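Local coordinates for protein carbamate kinase (Aeropyrum pernix, PDB 2E9Y) that probably catalyses the reversible transfer of a phosphoryl group between ATP and carbamate, at residues A[177-182]-A[189-194]; A[200-203]-A[209-212]. All coordinates share one frame; numbering follows the deposited sequence.

In the fold
Both contacts reach the same large mixed sheet of the amino acid kinase fold, and they follow one another along the chain. Contact 1 packs helix 176-185 on strand 188-191, on a face of the sheet; contact 2 lies where strand 197-201 pairs with strand 207-209 and the chain runs on toward helix 216-226. Their centres are 20 Å apart and their nearest atoms about 7 Å, so they do not touch. Strand 112-119 joins them, since it pairs with strand 188-191 and with strand 197-201. Contact 1 is buried, about 13 Å from the centre of the chain, whereas contact 2, about 19 Å out, is partly buried.

Contact 1. Residues A[177-182]-A[189-194]; sequences DLIAEA and VVALGG
First torsions direct Ile179 of the helix onto Ala191 and Val189 of the strand onto Ala182. With chi1 at -64°, CG1 of Ile179 stands anti to the carbonyl carbon, and an extended chi2 of 173° carries CD1 on to Ala191, where it lies 3.8 Å from CB. CG1 follows alongside at 3.9 Å from the same CB, so the end of the isoleucine lies against the single methyl with two carbons. In Val189, chi1 of 174° sets CG2 anti to the carbonyl carbon and CG1 anti to the backbone N, and both branches meet the methyl of Ala182. CG2 of Val189 is 3.8 Å from CB of Ala182 and also comes 3.5 Å from the backbone O of Ala182.

Helix 176-185 leads by a short connection into strand 188-191, a parallel strand within the central sheet of the amino acid kinase fold, so this is packing of a helix on a sheet in an alpha/beta domain. The residue types suit it: alanines at 182 and 191 let the backbones come close, with CA atoms of Ala182 and Val189 6.6 Å apart, while the longer Ile179 bridges from its turn of the helix to the strand. No hydrogen bond crosses the contact. Strand 188-191 instead bonds through its backbone to strands 48-52 and 112-119. Ile179 packs further on Val50, Val113 and Leu223, while Leu178 meets Lys94 of the second subunit.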
ATOM      1  N   ASP A 177     -16.868  -4.260  -0.258  1.00 18.30           N
ATOM      2  CA  ASP A 177     -17.068  -5.046  -1.476  1.00 18.53           C
ATOM      3  C   ASP A 177     -15.776  -5.615  -2.065  1.00 18.96           C
ATOM      4  O   ASP A 177     -15.759  -6.759  -2.520  1.00 17.00           O
ATOM      5  CB  ASP A 177     -17.809  -4.227  -2.543  1.00 19.68           C
ATOM      6  CG  ASP A 177     -19.273  -3.995  -2.191  1.00 24.65           C
ATOM      7  OD1 ASP A 177     -19.788  -4.690  -1.293  1.00 25.61           O
ATOM      8  OD2 ASP A 177     -19.914  -3.128  -2.822  1.00 26.49           O
ATOM      9  N   LEU A 178     -14.695  -4.835  -2.067  1.00 17.09           N
ATOM     10  CA  LEU A 178     -13.428  -5.331  -2.601  1.00 17.71           C
ATOM     11  C   LEU A 178     -12.904  -6.445  -1.710  1.00 17.50           C
ATOM     12  O   LEU A 178     -12.311  -7.409  -2.183  1.00 18.05           O
ATOM     13  CB  LEU A 178     -12.385  -4.213  -2.680  1.00 18.07           C
ATOM     14  CG  LEU A 178     -12.606  -3.174  -3.778  1.00 18.87           C
ATOM     15  CD1 LEU A 178     -11.549  -2.081  -3.662  1.00 20.16           C
ATOM     16  CD2 LEU A 178     -12.543  -3.846  -5.145  1.00 20.38           C
ATOM     17  N   ILE A 179     -13.124  -6.310  -0.408  1.00 15.50           N
ATOM     18  CA  ILE A 179     -12.671  -7.330   0.520  1.00 15.25           C
ATOM     19  C   ILE A 179     -13.471  -8.614   0.286  1.00 16.73           C
ATOM     20  O   ILE A 179     -12.908  -9.710   0.274  1.00 16.77           O
ATOM     21  CB  ILE A 179     -12.836  -6.856   1.978  1.00 14.93           C
ATOM     22  CG1 ILE A 179     -11.919  -5.645   2.217  1.00 15.31           C
ATOM     23  CG2 ILE A 179     -12.488  -7.980   2.943  1.00 14.02           C
ATOM     24  CD1 ILE A 179     -12.114  -4.970   3.569  1.00 17.88           C
ATOM     25  N   ALA A 180     -14.778  -8.474   0.087  1.00 16.61           N
ATOM     26  CA  ALA A 180     -15.633  -9.638  -0.151  1.00 19.47           C
ATOM     27  C   ALA A 180     -15.236 -10.345  -1.445  1.00 20.10           C
ATOM     28  O   ALA A 180     -15.179 -11.574  -1.503  1.00 22.51           O
ATOM     29  CB  ALA A 180     -17.095  -9.212  -0.210  1.00 19.56           C
ATOM     30  N   GLU A 181     -14.962  -9.566  -2.484  1.00 21.06           N
ATOM     31  CA  GLU A 181     -14.562 -10.128  -3.766  1.00 22.32           C
ATOM     32  C   GLU A 181     -13.240 -10.878  -3.627  1.00 22.72           C
ATOM     33  O   GLU A 181     -13.073 -11.974  -4.169  1.00 20.25           O
ATOM     34  CB  GLU A 181     -14.428  -9.012  -4.803  1.00 24.33           C
ATOM     35  CG  GLU A 181     -15.765  -8.453  -5.272  1.00 28.62           C
ATOM     36  CD  GLU A 181     -15.630  -7.117  -5.968  1.00 31.88           C
ATOM     37  OE1 GLU A 181     -14.548  -6.839  -6.524  1.00 34.80           O
ATOM     38  OE2 GLU A 181     -16.611  -6.346  -5.970  1.00 35.38           O
ATOM     39  N   ALA A 182     -12.304 -10.288  -2.891  1.00 20.21           N
ATOM     40  CA  ALA A 182     -11.004 -10.913  -2.683  1.00 20.05           C
ATOM     41  C   ALA A 182     -11.172 -12.233  -1.944  1.00 20.36           C
ATOM     42  O   ALA A 182     -10.494 -13.213  -2.250  1.00 20.67           O
ATOM     43  CB  ALA A 182     -10.093  -9.983  -1.885  1.00 18.46           C
ATOM     44  N   VAL A 189      -7.010 -13.357   2.912  1.00 17.86           N
ATOM     45  CA  VAL A 189      -7.021 -11.982   2.423  1.00 18.30           C
ATOM     46  C   VAL A 189      -6.579 -11.061   3.553  1.00 17.94           C
ATOM     47  O   VAL A 189      -7.060 -11.191   4.676  1.00 18.80           O
ATOM     48  CB  VAL A 189      -8.447 -11.556   1.985  1.00 18.13           C
ATOM     49  CG1 VAL A 189      -8.467 -10.077   1.612  1.00 19.59           C
ATOM     50  CG2 VAL A 189      -8.913 -12.411   0.810  1.00 18.45           C
ATOM     51  N   VAL A 190      -5.661 -10.141   3.260  1.00 16.95           N
ATOM     52  CA  VAL A 190      -5.191  -9.193   4.269  1.00 16.15           C
ATOM     53  C   VAL A 190      -5.892  -7.866   3.997  1.00 14.69           C
ATOM     54  O   VAL A 190      -5.873  -7.374   2.871  1.00 15.42           O
ATOM     55  CB  VAL A 190      -3.659  -8.979   4.187  1.00 16.21           C
ATOM     56  CG1 VAL A 190      -3.222  -7.907   5.190  1.00 13.44           C
ATOM     57  CG2 VAL A 190      -2.941 -10.283   4.479  1.00 15.91           C
ATOM     58  N   ALA A 191      -6.524  -7.297   5.017  1.00 14.00           N
ATOM     59  CA  ALA A 191      -7.226  -6.037   4.824  1.00 14.33           C
ATOM     60  C   ALA A 191      -7.388  -5.242   6.108  1.00 14.53           C
ATOM     61  O   ALA A 191      -7.042  -5.705   7.195  1.00 13.68           O
ATOM     62  CB  ALA A 191      -8.605  -6.303   4.199  1.00 15.67           C
ATOM     63  N   LEU A 192      -7.915  -4.033   5.958  1.00 15.15           N
ATOM     64  CA  LEU A 192      -8.170  -3.141   7.076  1.00 15.37           C
ATOM     65  C   LEU A 192      -6.941  -2.957   7.961  1.00 14.99           C
ATOM     66  O   LEU A 192      -7.047  -2.899   9.182  1.00 15.21           O
ATOM     67  CB  LEU A 192      -9.351  -3.691   7.894  1.00 18.41           C
ATOM     68  CG  LEU A 192     -10.306  -2.696   8.559  1.00 21.70           C
ATOM     69  CD1 LEU A 192     -10.705  -1.623   7.562  1.00 20.87           C
ATOM     70  CD2 LEU A 192     -11.541  -3.433   9.067  1.00 21.13           C
ATOM     71  N   GLY A 193      -5.771  -2.841   7.338  1.00 13.21           N
ATOM     72  CA  GLY A 193      -4.555  -2.666   8.104  1.00 12.56           C
ATOM     73  C   GLY A 193      -4.581  -1.403   8.947  1.00 13.37           C
ATOM     74  O   GLY A 193      -4.955  -0.335   8.465  1.00 14.17           O
ATOM     75  N   GLY A 194      -4.180  -1.526  10.208  1.00 13.28           N
ATOM     76  CA  GLY A 194      -4.121  -0.375  11.106  1.00 14.32           C
ATOM     77  C   GLY A 194      -5.513   0.149  11.486  1.00 14.77           C
ATOM     78  O   GLY A 194      -5.674   1.212  12.071  1.00 16.33           O
TER

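Contact 2. Residues A[200-203]-A[209-212]; sequences VERP and PVEA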
ATOM      1  N   VAL A 200     -14.358  10.797   5.848  1.00 17.51           N
ATOM      2  CA  VAL A 200     -15.692  11.286   6.229  1.00 18.88           C
ATOM      3  C   VAL A 200     -16.474  11.675   4.987  1.00 20.84           C
ATOM      4  O   VAL A 200     -15.917  12.024   3.954  1.00 20.29           O
ATOM      5  CB  VAL A 200     -15.518  12.514   7.142  1.00 20.11           C
ATOM      6  CG1 VAL A 200     -14.833  12.116   8.453  1.00 20.57           C
ATOM      7  CG2 VAL A 200     -14.691  13.573   6.442  1.00 19.82           C
ATOM      8  N   GLU A 201     -17.815  11.552   5.070  1.00 22.56           N
ATOM      9  CA  GLU A 201     -18.605  12.020   3.942  1.00 26.60           C
ATOM     10  C   GLU A 201     -18.837  13.527   4.021  1.00 27.17           C
ATOM     11  O   GLU A 201     -19.311  14.057   5.018  1.00 28.41           O
ATOM     12  CB  GLU A 201     -19.944  11.284   3.959  1.00 29.41           C
ATOM     13  CG  GLU A 201     -19.837   9.891   4.579  1.00 34.51           C
ATOM     14  CD  GLU A 201     -21.184   9.484   5.133  1.00 38.98           C
ATOM     15  OE1 GLU A 201     -22.004   8.988   4.373  1.00 40.06           O
ATOM     16  OE2 GLU A 201     -21.403   9.670   6.328  1.00 39.34           O
ATOM     17  N   ARG A 202     -18.406  14.201   2.943  1.00 26.05           N
ATOM     18  CA  ARG A 202     -18.656  15.618   2.842  1.00 27.31           C
ATOM     19  C   ARG A 202     -19.931  15.859   2.053  1.00 30.21           C
ATOM     20  O   ARG A 202     -20.476  14.961   1.430  1.00 28.24           O
ATOM     21  CB  ARG A 202     -17.482  16.269   2.112  1.00 26.75           C
ATOM     22  CG  ARG A 202     -16.159  16.112   2.854  1.00 28.53           C
ATOM     23  CD  ARG A 202     -16.119  16.760   4.250  1.00 31.10           C
ATOM     24  NE  ARG A 202     -14.732  16.793   4.727  1.00 31.90           N
ATOM     25  CZ  ARG A 202     -14.469  17.104   6.023  1.00 33.22           C
ATOM     26  NH1 ARG A 202     -15.450  17.388   6.861  1.00 33.08           N
ATOM     27  NH2 ARG A 202     -13.203  17.114   6.436  1.00 34.40           N
ATOM     28  N   PRO A 203     -20.453  17.094   2.059  1.00 33.10           N
ATOM     29  CA  PRO A 203     -21.690  17.343   1.312  1.00 35.47           C
ATOM     30  C   PRO A 203     -21.524  17.040  -0.171  1.00 36.03           C
ATOM     31  O   PRO A 203     -20.550  17.462  -0.792  1.00 38.92           O
ATOM     32  CB  PRO A 203     -21.957  18.821   1.580  1.00 35.37           C
ATOM     33  CG  PRO A 203     -20.575  19.388   1.679  1.00 34.78           C
ATOM     34  CD  PRO A 203     -19.874  18.358   2.549  1.00 34.00           C
ATOM     35  N   PRO A 209     -10.393  11.978   3.102  1.00 21.55           N
ATOM     36  CA  PRO A 209      -9.545  11.385   4.116  1.00 21.61           C
ATOM     37  C   PRO A 209      -9.335  12.362   5.262  1.00 21.55           C
ATOM     38  O   PRO A 209      -9.276  13.571   5.077  1.00 20.92           O
ATOM     39  CB  PRO A 209      -8.201  11.032   3.476  1.00 22.09           C
ATOM     40  CG  PRO A 209      -8.268  11.399   1.997  1.00 26.71           C
ATOM     41  CD  PRO A 209      -9.567  12.327   1.957  1.00 22.98           C
ATOM     42  N   VAL A 210      -9.229  11.875   6.496  1.00 19.87           N
ATOM     43  CA  VAL A 210      -8.991  12.755   7.640  1.00 21.04           C
ATOM     44  C   VAL A 210      -7.839  12.225   8.488  1.00 21.66           C
ATOM     45  O   VAL A 210      -7.549  11.026   8.472  1.00 19.99           O
ATOM     46  CB  VAL A 210     -10.245  12.894   8.539  1.00 20.58           C
ATOM     47  CG1 VAL A 210     -11.346  13.607   7.779  1.00 23.70           C
ATOM     48  CG2 VAL A 210     -10.718  11.526   9.008  1.00 21.09           C
ATOM     49  N   GLU A 211      -7.167  13.116   9.211  1.00 19.70           N
ATOM     50  CA  GLU A 211      -6.068  12.680  10.060  1.00 21.53           C
ATOM     51  C   GLU A 211      -6.628  12.184  11.376  1.00 20.66           C
ATOM     52  O   GLU A 211      -6.993  12.964  12.255  1.00 23.64           O
ATOM     53  CB  GLU A 211      -5.067  13.813  10.296  1.00 23.82           C
ATOM     54  CG  GLU A 211      -4.121  14.035   9.125  1.00 24.53           C
ATOM     55  CD  GLU A 211      -2.934  14.894   9.501  1.00 26.40           C
ATOM     56  OE1 GLU A 211      -3.136  16.098   9.771  1.00 28.53           O
ATOM     57  OE2 GLU A 211      -1.803  14.364   9.536  1.00 23.48           O
ATOM     58  N   ALA A 212      -6.718  10.867  11.486  1.00 19.67           N
ATOM     59  CA  ALA A 212      -7.238  10.221  12.678  1.00 17.80           C
ATOM     60  C   ALA A 212      -6.875   8.753  12.579  1.00 17.85           C
ATOM     61  O   ALA A 212      -6.407   8.292  11.534  1.00 18.69           O
ATOM     62  CB  ALA A 212      -8.757  10.379  12.737  1.00 19.18           C
TER
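Val200 and Val210 meet methyl to methyl beside a beta hairpin, in which strand 197-201 turns back into the antiparallel strand 207-209 at the margin of the large sheet of the amino acid kinase fold. Val200 lies on the first strand, and Val210 follows directly after the second, where the chain leaves for helix 216-226. Backbone hydrogen bonds between Val200 and Glu208 and between Val210 and Pro198 hold the two arms in line.

The apolar part is a pair of branched side chains crossing at about a right angle. In Val210 a chi1 of -66° places CG1 anti to the carbonyl carbon, and this methyl comes 3.6 Å from CG2 of Val200 and 3.9 Å from CG1 of Val200. Thus one methyl of Val210 meets both branches of its partner. Valine fits both places: its beta-branching suits an extended backbone, and its two methyls fill the short distance between the arms without a long chain to fold away. Val200 also packs on Val119 of strand 112-119, and Val210 on Pro198.

The polar part belongs to Arg202. Its chain is bent at chi2 (-62°), which turns the guanidinium back over Val200, and CG2 of Val200 lies against one face, 3.5 Å above the plane and over its centre. The charge is met by Glu208, whose OE1 forms a salt bridge with NE. An arginine suits this partly exposed site because its long chain lets the flat head rest on a valine while NE still reaches a carboxylate. Toward the other arm the guanidinium makes a looser, oblique approach, with NH2 of Arg202 4.2 Å from CG1 of Val210.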